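Long-range contacts in L-asparagine oxygenase (Streptomyces coelicolor, PDB 2OG5), which catalyses the iron(II)- and 2-oxoglutarate-dependent 3-hydroxylation of L-asparagine, supplying (2S,3S)-3-hydroxyasparagine for the biosynthesis of the calcium-dependent lipopeptide antibiotic: residues L194-D200 against R295-E300; R35-L40 against A99-L105; N182-E186 against T234-F240; L227-R233 against A248-L254. All coordinates share one frame; numbering follows the deposited sequence.

Contact 1: L194-D200 against R295-E300; sequences LLCLRAD and RLLPGE
Asp200 O is gripped side-on by the guanidinium of Arg295, which brings two nitrogens to this one carbonyl. The shorter bond, from Arg295 NH2 to Asp200 O, measures 2.8 Å, and the bond from Arg295 NE to the same oxygen is 3.2 Å; the oxygen lies in the guanidinium plane. An Arg295 chain extended from CG to NE carries the group there, and the methyl of Ala199 covers one of its faces. Nearby, a water accepts from Asp200 N and donates to Leu296 O. At the other end, the strand through Leu194 to Cys196 is tied to a type II turn running from Leu297 to Glu300: Cys196 N donates almost straight to Glu300 O (2.9 Å, 174° at the hydrogen), and Gly299 N returns a bond of 3.0 Å to Cys196 O. With chi1 at 178°, Cys196 turns SG against the carbonyl group of Leu297 (SG to Leu297 C 3.3 Å). Leu297 N, in turn, donates to Glu300 OE1 from above the carboxylate plane, while Glu300 OE2 forms a salt bridge with Arg103. The Glu300 carboxylate thus braces the turn from within and joins it to a neighbouring strand, a pairing that would favour its ionised form.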
# COMPACT_ATOMS: atom_id res chain seq x y z
N LEU A 194 3.89 3.05 0.55
CA LEU A 194 4.31 3.25 1.92
C LEU A 194 5.58 4.10 1.94
O LEU A 194 6.64 3.64 1.48
CB LEU A 194 4.60 1.90 2.56
CG LEU A 194 3.40 0.96 2.72
CD1 LEU A 194 3.88 -0.44 3.09
CD2 LEU A 194 2.47 1.53 3.77
N LEU A 195 5.46 5.32 2.45
CA LEU A 195 6.60 6.23 2.58
C LEU A 195 7.10 6.20 4.02
O LEU A 195 6.33 6.46 4.95
CB LEU A 195 6.20 7.66 2.20
CG LEU A 195 7.25 8.77 2.35
CD1 LEU A 195 8.43 8.55 1.39
CD2 LEU A 195 6.60 10.13 2.15
N CYS A 196 8.38 5.91 4.20
CA CYS A 196 8.94 5.83 5.54
C CYS A 196 9.39 7.21 6.02
O CYS A 196 10.22 7.86 5.38
CB CYS A 196 10.11 4.86 5.57
SG CYS A 196 10.90 4.76 7.20
N LEU A 197 8.83 7.64 7.14
CA LEU A 197 9.25 8.88 7.79
C LEU A 197 10.28 8.62 8.88
O LEU A 197 11.23 9.39 9.04
CB LEU A 197 8.04 9.59 8.40
CG LEU A 197 6.95 10.07 7.43
CD1 LEU A 197 5.88 10.83 8.19
CD2 LEU A 197 7.51 10.92 6.31
N ARG A 198 10.08 7.55 9.62
CA ARG A 198 10.98 7.18 10.71
C ARG A 198 11.06 5.66 10.73
O ARG A 198 10.03 4.99 10.73
CB ARG A 198 10.42 7.73 12.02
CG ARG A 198 11.29 7.53 13.23
CD ARG A 198 10.77 8.30 14.43
NE ARG A 198 11.08 9.73 14.34
CZ ARG A 198 10.22 10.73 14.56
NH1 ARG A 198 8.95 10.50 14.88
NH2 ARG A 198 10.65 11.98 14.47
N ALA A 199 12.27 5.12 10.69
CA ALA A 199 12.46 3.68 10.73
C ALA A 199 12.11 3.12 12.11
O ALA A 199 12.14 3.84 13.10
CB ALA A 199 13.89 3.32 10.36
N ASP A 200 11.78 1.84 12.16
CA ASP A 200 11.67 1.13 13.44
C ASP A 200 13.05 1.11 14.09
O ASP A 200 13.94 0.43 13.59
CB ASP A 200 11.21 -0.31 13.24
CG ASP A 200 11.39 -1.18 14.48
OD1 ASP A 200 11.26 -0.68 15.62
OD2 ASP A 200 11.67 -2.38 14.31
N ARG A 295 13.38 -3.62 5.76
CA ARG A 295 13.26 -2.65 6.83
C ARG A 295 13.37 -1.27 6.19
O ARG A 295 14.45 -0.88 5.73
CB ARG A 295 14.35 -2.82 7.88
CG ARG A 295 14.24 -1.80 8.99
CD ARG A 295 15.27 -2.04 10.05
NE ARG A 295 15.31 -0.95 11.00
CZ ARG A 295 16.21 0.03 11.00
NH1 ARG A 295 17.18 0.08 10.10
NH2 ARG A 295 16.14 0.97 11.93
N LEU A 296 12.27 -0.55 6.13
CA LEU A 296 12.26 0.74 5.45
C LEU A 296 13.01 1.79 6.27
O LEU A 296 12.99 1.77 7.50
CB LEU A 296 10.81 1.18 5.20
CG LEU A 296 10.04 0.31 4.21
CD1 LEU A 296 8.53 0.60 4.30
CD2 LEU A 296 10.57 0.51 2.80
N LEU A 297 13.67 2.71 5.56
CA LEU A 297 14.42 3.81 6.15
C LEU A 297 13.83 5.13 5.69
O LEU A 297 13.16 5.20 4.65
CB LEU A 297 15.88 3.75 5.70
CG LEU A 297 16.65 2.47 6.05
CD1 LEU A 297 18.03 2.49 5.40
CD2 LEU A 297 16.74 2.32 7.56
N PRO A 298 14.06 6.21 6.45
CA PRO A 298 13.52 7.50 6.06
C PRO A 298 13.83 7.87 4.61
O PRO A 298 14.97 7.70 4.14
CB PRO A 298 14.18 8.45 7.06
CG PRO A 298 14.38 7.60 8.26
CD PRO A 298 14.81 6.29 7.72
N GLY A 299 12.81 8.34 3.89
CA GLY A 299 12.97 8.72 2.49
C GLY A 299 12.80 7.58 1.51
O GLY A 299 12.95 7.78 0.31
N GLU A 300 12.49 6.38 2.02
CA GLU A 300 12.22 5.24 1.16
C GLU A 300 10.72 5.12 0.93
O GLU A 300 9.94 5.26 1.87
CB GLU A 300 12.77 3.95 1.75
CG GLU A 300 14.28 3.98 1.82
CD GLU A 300 14.90 2.67 2.21
OE1 GLU A 300 14.17 1.81 2.76
OE2 GLU A 300 16.12 2.52 1.96
O HOH W 1 11.41 0.79 9.55

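Contact 2: R35-L40 against A99-L105; sequences RYDVTL and AIVLRGL
Strands 37-39 and 99-103 run parallel, their axes 4.6 Å apart at closest approach and inclined by 11°, with Asp37, Val38 and Thr39 in register with Val101, Leu102 and Arg103. Four backbone bonds alternate between the two segments: Val101 N to Tyr36 O, Val38 N to Val101 O, Arg103 N to Val38 O and Leu40 N to Arg103 O. The Arg103 N to Val38 O bond is the shortest, at 2.8 Å, whereas Val101 N reaches Tyr36 O from above the carbonyl plane. On the face bearing Asp37, Thr39, Val101 and Arg103, the arginine offers its side to the carboxylate in a salt bridge: NE meets Asp37 OD1 at 3.0 Å and NH2 meets Asp37 OD2 at 3.2 Å, both on the syn side but tilted out of the carboxylate plane. Thr39 OG1 rests against the arginine's aliphatic part, 3.6 Å from Arg103 CD. Val38 and Leu102 point to the other face, where apolar contacts prevail and Val38 CG2 approaches Ile100 CD1 at 4.2 Å; just past the strands Leu40 CD2 meets Leu105 CD2 at 4.0 Å. Helix 81-92 packs against Val38, Leu40, Ile100 and Leu102. With Glu300 as its second partner, Arg103 lies between two carboxylates, which should favour the charged state of all three groups, and the two-pronged grip of Asp37 fixes the rotation of the guanidinium.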
# COMPACT_ATOMS: atom_id res chain seq x y z
N ARG A 35 16.00 -2.48 -11.78
CA ARG A 35 15.03 -1.42 -12.05
C ARG A 35 13.83 -1.45 -11.10
O ARG A 35 12.88 -0.69 -11.29
CB ARG A 35 14.57 -1.43 -13.52
CG ARG A 35 13.71 -2.61 -13.94
CD ARG A 35 13.55 -2.58 -15.46
NE ARG A 35 12.87 -3.77 -15.98
CZ ARG A 35 13.44 -4.97 -16.12
NH1 ARG A 35 14.71 -5.18 -15.78
NH2 ARG A 35 12.72 -5.97 -16.62
N TYR A 36 13.87 -2.32 -10.08
CA TYR A 36 12.86 -2.32 -9.02
C TYR A 36 13.42 -1.83 -7.68
O TYR A 36 12.76 -1.92 -6.65
CB TYR A 36 12.21 -3.70 -8.89
CG TYR A 36 11.63 -4.13 -10.21
CD1 TYR A 36 10.50 -3.50 -10.73
CD2 TYR A 36 12.26 -5.11 -10.98
CE1 TYR A 36 9.99 -3.86 -11.97
CE2 TYR A 36 11.75 -5.48 -12.21
CZ TYR A 36 10.62 -4.86 -12.70
OH TYR A 36 10.13 -5.22 -13.93
N ASP A 37 14.63 -1.29 -7.72
CA ASP A 37 15.26 -0.69 -6.56
C ASP A 37 16.02 0.52 -7.07
O ASP A 37 17.13 0.39 -7.59
CB ASP A 37 16.17 -1.71 -5.86
CG ASP A 37 16.75 -1.19 -4.57
OD1 ASP A 37 16.78 0.04 -4.36
OD2 ASP A 37 17.20 -2.02 -3.75
N VAL A 38 15.41 1.69 -6.93
CA VAL A 38 15.92 2.91 -7.54
C VAL A 38 16.36 3.89 -6.47
O VAL A 38 15.56 4.32 -5.65
CB VAL A 38 14.84 3.58 -8.41
CG1 VAL A 38 15.39 4.86 -9.04
CG2 VAL A 38 14.34 2.61 -9.47
N THR A 39 17.64 4.26 -6.48
CA THR A 39 18.13 5.30 -5.60
C THR A 39 18.23 6.58 -6.42
O THR A 39 18.88 6.60 -7.47
CB THR A 39 19.49 4.94 -4.97
OG1 THR A 39 19.35 3.79 -4.13
CG2 THR A 39 20.02 6.09 -4.12
N LEU A 40 17.56 7.63 -5.97
CA LEU A 40 17.64 8.92 -6.64
C LEU A 40 19.08 9.44 -6.57
O LEU A 40 19.72 9.34 -5.52
CB LEU A 40 16.70 9.94 -5.98
CG LEU A 40 15.22 9.92 -6.39
CD1 LEU A 40 14.55 8.59 -6.05
CD2 LEU A 40 14.48 11.08 -5.74
N ALA A 99 6.72 -5.30 -6.98
CA ALA A 99 7.03 -4.24 -6.04
C ALA A 99 8.25 -3.45 -6.49
O ALA A 99 9.12 -3.97 -7.19
CB ALA A 99 7.27 -4.82 -4.64
N ILE A 100 8.30 -2.19 -6.08
CA ILE A 100 9.45 -1.33 -6.34
C ILE A 100 9.74 -0.53 -5.07
O ILE A 100 8.82 -0.23 -4.32
CB ILE A 100 9.21 -0.41 -7.57
CG1 ILE A 100 10.44 0.45 -7.87
CG2 ILE A 100 8.00 0.49 -7.39
CD1 ILE A 100 10.38 1.11 -9.27
N VAL A 101 11.01 -0.23 -4.82
CA VAL A 101 11.37 0.70 -3.76
C VAL A 101 12.19 1.83 -4.36
O VAL A 101 13.09 1.59 -5.15
CB VAL A 101 12.11 0.00 -2.62
CG1 VAL A 101 12.44 1.00 -1.53
CG2 VAL A 101 11.26 -1.12 -2.08
N LEU A 102 11.81 3.07 -4.03
CA LEU A 102 12.56 4.26 -4.40
C LEU A 102 13.22 4.78 -3.13
O LEU A 102 12.58 4.82 -2.09
CB LEU A 102 11.65 5.34 -4.99
CG LEU A 102 11.21 5.28 -6.46
CD1 LEU A 102 10.70 3.94 -6.84
CD2 LEU A 102 10.15 6.36 -6.67
N ARG A 103 14.49 5.17 -3.22
CA ARG A 103 15.25 5.62 -2.05
C ARG A 103 15.74 7.03 -2.31
O ARG A 103 16.16 7.34 -3.41
CB ARG A 103 16.45 4.71 -1.82
CG ARG A 103 16.09 3.25 -1.72
CD ARG A 103 17.32 2.39 -1.49
NE ARG A 103 16.99 0.97 -1.53
CZ ARG A 103 17.13 0.12 -0.51
NH1 ARG A 103 17.60 0.52 0.67
NH2 ARG A 103 16.80 -1.16 -0.67
N GLY A 104 15.70 7.87 -1.29
CA GLY A 104 16.23 9.23 -1.39
C GLY A 104 15.18 10.30 -1.62
O GLY A 104 15.51 11.41 -2.03
N LEU A 105 13.92 9.97 -1.34
CA LEU A 105 12.83 10.93 -1.45
C LEU A 105 12.87 11.89 -0.26
O LEU A 105 13.38 11.54 0.81
CB LEU A 105 11.48 10.22 -1.53
CG LEU A 105 11.26 9.52 -2.88
CD1 LEU A 105 10.17 8.49 -2.76
CD2 LEU A 105 10.95 10.54 -3.98

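Contact 3: N182-E186 against T234-F240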
# COMPACT_ATOMS: atom_id res chain seq x y z
N ASN A 182 -7.48 -4.61 1.33
CA ASN A 182 -8.92 -4.53 1.14
C ASN A 182 -9.40 -5.55 0.12
O ASN A 182 -10.16 -5.24 -0.79
CB ASN A 182 -9.36 -3.10 0.75
CG ASN A 182 -9.03 -2.06 1.83
OD1 ASN A 182 -8.94 -0.85 1.55
ND2 ASN A 182 -8.83 -2.53 3.06
N ALA A 183 -8.96 -6.80 0.31
CA ALA A 183 -9.22 -7.89 -0.62
C ALA A 183 -10.70 -8.07 -0.93
O ALA A 183 -11.07 -8.43 -2.05
CB ALA A 183 -8.62 -9.22 -0.09
N PHE A 184 -11.56 -7.82 0.06
CA PHE A 184 -13.01 -7.95 -0.11
C PHE A 184 -13.61 -6.99 -1.13
O PHE A 184 -14.70 -7.24 -1.63
CB PHE A 184 -13.71 -7.71 1.23
CG PHE A 184 -13.78 -6.25 1.64
CD1 PHE A 184 -14.92 -5.50 1.40
CD2 PHE A 184 -12.69 -5.62 2.25
CE1 PHE A 184 -14.98 -4.15 1.77
CE2 PHE A 184 -12.75 -4.28 2.61
CZ PHE A 184 -13.89 -3.55 2.37
N HIS A 185 -12.93 -5.87 -1.40
CA HIS A 185 -13.57 -4.75 -2.10
C HIS A 185 -13.34 -4.81 -3.61
O HIS A 185 -12.22 -5.03 -4.08
CB HIS A 185 -13.02 -3.45 -1.52
CG HIS A 185 -13.89 -2.26 -1.77
ND1 HIS A 185 -14.12 -1.74 -3.03
CD2 HIS A 185 -14.55 -1.44 -0.90
CE1 HIS A 185 -14.90 -0.68 -2.93
NE2 HIS A 185 -15.17 -0.47 -1.66
N GLU A 186 -14.42 -4.60 -4.36
CA GLU A 186 -14.39 -4.57 -5.83
C GLU A 186 -13.39 -3.56 -6.38
O GLU A 186 -12.78 -3.78 -7.42
CB GLU A 186 -15.79 -4.26 -6.37
CG GLU A 186 -15.89 -4.12 -7.88
CD GLU A 186 -17.28 -3.72 -8.38
OE1 GLU A 186 -18.20 -3.49 -7.54
OE2 GLU A 186 -17.43 -3.60 -9.61
N THR A 234 -14.37 -14.03 1.45
CA THR A 234 -13.68 -12.92 2.12
C THR A 234 -14.71 -11.84 2.45
O THR A 234 -14.99 -10.97 1.65
CB THR A 234 -12.56 -12.35 1.23
OG1 THR A 234 -11.72 -13.42 0.79
CG2 THR A 234 -11.70 -11.33 2.00
N ALA A 235 -15.29 -11.92 3.65
CA ALA A 235 -16.38 -11.00 4.01
C ALA A 235 -15.80 -9.63 4.34
O ALA A 235 -14.64 -9.53 4.77
CB ALA A 235 -17.18 -11.55 5.19
N PRO A 236 -16.59 -8.56 4.12
CA PRO A 236 -16.09 -7.22 4.44
C PRO A 236 -15.88 -7.09 5.94
O PRO A 236 -16.55 -7.78 6.71
CB PRO A 236 -17.21 -6.28 3.99
CG PRO A 236 -18.11 -7.09 3.13
CD PRO A 236 -17.97 -8.51 3.59
N PRO A 237 -14.97 -6.20 6.36
CA PRO A 237 -14.84 -5.98 7.80
C PRO A 237 -16.12 -5.35 8.36
O PRO A 237 -16.87 -4.72 7.61
CB PRO A 237 -13.67 -5.00 7.90
CG PRO A 237 -12.99 -5.04 6.57
CD PRO A 237 -14.05 -5.37 5.58
N PRO A 238 -16.39 -5.54 9.66
CA PRO A 238 -17.58 -4.94 10.29
C PRO A 238 -17.77 -3.42 10.05
O PRO A 238 -18.90 -2.97 9.96
CB PRO A 238 -17.38 -5.25 11.77
CG PRO A 238 -16.53 -6.46 11.80
CD PRO A 238 -15.62 -6.36 10.62
N SER A 239 -16.67 -2.67 9.93
CA SER A 239 -16.72 -1.21 9.68
C SER A 239 -17.40 -0.79 8.37
O SER A 239 -17.95 0.32 8.28
CB SER A 239 -15.29 -0.63 9.70
OG SER A 239 -14.71 -0.75 10.99
N PHE A 240 -17.36 -1.67 7.36
CA PHE A 240 -17.98 -1.41 6.06
C PHE A 240 -19.44 -1.87 6.01
O PHE A 240 -19.96 -2.21 4.94
CB PHE A 240 -17.18 -2.10 4.93
CG PHE A 240 -15.90 -1.40 4.58
CD1 PHE A 240 -15.81 -0.62 3.43
CD2 PHE A 240 -14.78 -1.52 5.39
CE1 PHE A 240 -14.62 0.03 3.10
CE2 PHE A 240 -13.58 -0.88 5.07
CZ PHE A 240 -13.50 -0.11 3.92
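The ring of Phe184 packs against two prolines, Pro236 and Pro237, and against Phe240. Pro237 CD sits over one face, 3.6 Å from the ring centroid and 19° off the normal, a CH-pi contact; Pro236 CA makes a second over that face, and Pro236 CB touches Phe184 CD1 at 3.5 Å. The far end of the ring, CZ, points into the face of Phe240 in a T-shaped pair, centroids 4.8 Å apart and planes at 69°. The opposite face of Phe184 is covered by CB of its neighbour His185. Phe184 CG stands between the backbone N and the carbonyl carbon (chi1 76°), turning the ring across the two prolines. Behind it, CB of Phe184 lies 3.5 Å from Thr234 O, and Ala183 CB approaches Thr234 CG2. In the next shell, a type I turn from Asn182 to His185 sets the position of Phe184, with His185 N bonded to Asn182 O, while Phe146 packs edge-to-face with His185 and also touches Phe240. Asn182 and Glu149, the latter close to Phe240, bind L-asparagine, and the turn begins immediately after the metal ligand Glu181. An aromatic-proline cluster thus flanks the substrate site of this clavaminate synthase-like, jelly-roll oxygenase.

Contact 4: L227-R233 against A248-L254; sequences LWAPEFR and APAPVLL
Phe232 and Ala250 form a single antiparallel bridge, a hydrogen-bonded pair, next to an inverse gamma turn centred on Pro230 within 227-233; its stronger bond runs from Ala250 N to Phe232 O at 2.8 Å. The tight part of the contact lies between this bridge and Leu227, in the last part of helix 221-227. Leu227 O accepts from two successive amides: Val252 N at 3.0 Å in the carbonyl plane, and Leu253 N at 3.1 Å from above it, with a nearly straight N-H (176°). Around this bifurcated acceptor the side chains close in. Leu253 CB stands over the six-membered ring of Trp228, 3.6 Å from its centroid, while Leu253 CD1 packs on Leu227 CB. With its CG anti to the carbonyl carbon (chi1 -51°), Phe232 presents a face to Val252 CG2, which lies 3.7 Å from the ring centroid; its other neighbours include Ala276 and Leu280 of helix 274-290. Toward the exposed Arg233 and Ala248 the contact becomes looser. The return bond of the bridge, from Phe232 N to Ala250 O, is weak, and a water donates to Ala248 O and only weakly to Phe232 O. The bent Arg233 side chain runs alongside Pro249, pointing the same way, and brings its NH2 to 3.5 Å from Pro249 CG.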
# COMPACT_ATOMS: atom_id res chain seq x y z
N LEU A 227 -7.37 -23.04 -6.12
CA LEU A 227 -7.32 -21.58 -6.04
C LEU A 227 -8.11 -20.90 -7.16
O LEU A 227 -8.55 -19.75 -7.01
CB LEU A 227 -5.87 -21.08 -6.02
CG LEU A 227 -5.06 -21.43 -4.77
CD1 LEU A 227 -3.57 -21.11 -4.97
CD2 LEU A 227 -5.61 -20.73 -3.53
N TRP A 228 -8.32 -21.61 -8.27
CA TRP A 228 -9.17 -21.13 -9.37
C TRP A 228 -10.67 -21.38 -9.15
O TRP A 228 -11.50 -20.87 -9.91
CB TRP A 228 -8.75 -21.77 -10.70
CG TRP A 228 -7.50 -21.19 -11.28
CD1 TRP A 228 -6.27 -21.77 -11.31
CD2 TRP A 228 -7.36 -19.91 -11.92
NE1 TRP A 228 -5.36 -20.93 -11.92
CE2 TRP A 228 -6.01 -19.79 -12.31
CE3 TRP A 228 -8.24 -18.86 -12.20
CZ2 TRP A 228 -5.52 -18.65 -12.96
CZ3 TRP A 228 -7.76 -17.75 -12.85
CH2 TRP A 228 -6.41 -17.65 -13.22
N ALA A 229 -11.01 -22.17 -8.14
CA ALA A 229 -12.41 -22.54 -7.88
C ALA A 229 -13.07 -21.51 -6.95
O ALA A 229 -12.40 -20.93 -6.10
CB ALA A 229 -12.48 -23.94 -7.27
N PRO A 230 -14.39 -21.30 -7.11
CA PRO A 230 -15.10 -20.34 -6.26
C PRO A 230 -15.39 -20.89 -4.87
O PRO A 230 -16.55 -21.11 -4.51
CB PRO A 230 -16.39 -20.10 -7.05
CG PRO A 230 -16.64 -21.38 -7.73
CD PRO A 230 -15.28 -21.92 -8.10
N GLU A 231 -14.33 -21.12 -4.09
CA GLU A 231 -14.46 -21.83 -2.82
C GLU A 231 -13.82 -21.07 -1.67
O GLU A 231 -13.38 -21.67 -0.68
CB GLU A 231 -13.88 -23.23 -2.98
CG GLU A 231 -14.63 -24.03 -4.05
CD GLU A 231 -14.12 -25.43 -4.25
OE1 GLU A 231 -13.19 -25.85 -3.54
OE2 GLU A 231 -14.67 -26.12 -5.14
N PHE A 232 -13.80 -19.74 -1.78
CA PHE A 232 -13.20 -18.87 -0.78
C PHE A 232 -14.11 -17.67 -0.50
O PHE A 232 -14.57 -17.00 -1.42
CB PHE A 232 -11.83 -18.38 -1.25
CG PHE A 232 -10.93 -19.48 -1.71
CD1 PHE A 232 -10.06 -20.11 -0.82
CD2 PHE A 232 -10.96 -19.92 -3.03
CE1 PHE A 232 -9.22 -21.13 -1.24
CE2 PHE A 232 -10.13 -20.94 -3.46
CZ PHE A 232 -9.26 -21.55 -2.56
N ARG A 233 -14.34 -17.40 0.78
CA ARG A 233 -15.21 -16.31 1.20
C ARG A 233 -14.39 -15.26 1.96
O ARG A 233 -13.81 -15.57 2.99
CB ARG A 233 -16.29 -16.87 2.12
CG ARG A 233 -17.35 -15.87 2.55
CD ARG A 233 -18.39 -16.54 3.44
NE ARG A 233 -19.10 -17.63 2.75
CZ ARG A 233 -20.23 -17.50 2.05
NH1 ARG A 233 -20.82 -16.31 1.91
NH2 ARG A 233 -20.77 -18.57 1.48
N ALA A 248 -20.16 -13.50 -1.43
CA ALA A 248 -20.35 -14.81 -2.07
C ALA A 248 -18.99 -15.49 -2.29
O ALA A 248 -17.97 -14.80 -2.45
CB ALA A 248 -21.06 -14.64 -3.39
N PRO A 249 -18.97 -16.84 -2.30
CA PRO A 249 -17.71 -17.54 -2.51
C PRO A 249 -17.13 -17.26 -3.89
O PRO A 249 -17.86 -17.24 -4.88
CB PRO A 249 -18.10 -19.02 -2.39
CG PRO A 249 -19.41 -19.03 -1.69
CD PRO A 249 -20.09 -17.78 -2.12
N ALA A 250 -15.82 -17.04 -3.95
CA ALA A 250 -15.15 -16.67 -5.19
C ALA A 250 -13.75 -17.25 -5.22
O ALA A 250 -13.24 -17.66 -4.18
CB ALA A 250 -15.10 -15.16 -5.32
N PRO A 251 -13.11 -17.28 -6.40
CA PRO A 251 -11.73 -17.76 -6.50
C PRO A 251 -10.71 -16.80 -5.90
O PRO A 251 -10.98 -15.61 -5.75
CB PRO A 251 -11.50 -17.87 -8.01
CG PRO A 251 -12.86 -17.81 -8.63
CD PRO A 251 -13.64 -16.92 -7.73
N VAL A 252 -9.54 -17.35 -5.60
CA VAL A 252 -8.39 -16.56 -5.19
C VAL A 252 -7.63 -16.07 -6.42
O VAL A 252 -7.23 -14.91 -6.47
CB VAL A 252 -7.47 -17.36 -4.25
CG1 VAL A 252 -6.08 -16.74 -4.16
CG2 VAL A 252 -8.10 -17.47 -2.86
N LEU A 253 -7.45 -16.93 -7.42
CA LEU A 253 -6.76 -16.55 -8.64
C LEU A 253 -7.74 -16.00 -9.66
O LEU A 253 -8.86 -16.49 -9.78
CB LEU A 253 -5.98 -17.74 -9.23
CG LEU A 253 -4.82 -18.27 -8.38
CD1 LEU A 253 -4.24 -19.55 -8.98
CD2 LEU A 253 -3.71 -17.22 -8.22
N LEU A 254 -7.29 -14.97 -10.39
CA LEU A 254 -8.12 -14.21 -11.33
C LEU A 254 -7.35 -13.96 -12.62
O LEU A 254 -6.14 -13.77 -12.61
CB LEU A 254 -8.49 -12.84 -10.73
CG LEU A 254 -9.19 -12.83 -9.37
CD1 LEU A 254 -9.12 -11.46 -8.73
CD2 LEU A 254 -10.62 -13.31 -9.53
O HOH W 2 -15.46 -13.70 -1.28

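Contacts 1 and 2 hold the same mixed sheet and touch through the Glu300-Arg103 salt bridge and a probable hydrogen bond from Leu105 N to Gly299 O. Contact 1 is largely buried, whereas contacts 2, 3 and 4 are partly buried; contact 2, at the sheet's edge, combines regular parallel pairing with charge. On the other side of the chain's centre from contact 1, contacts 3 and 4 adjoin in sequence, their centres about 15 Å apart, and join loops more than sheets. Contact 3 has no hydrogen bond across it and relies on aromatic and proline surfaces beside the asparagine site; contact 4, more peripheral, adds irregular backbone bonds to its CH-pi packing.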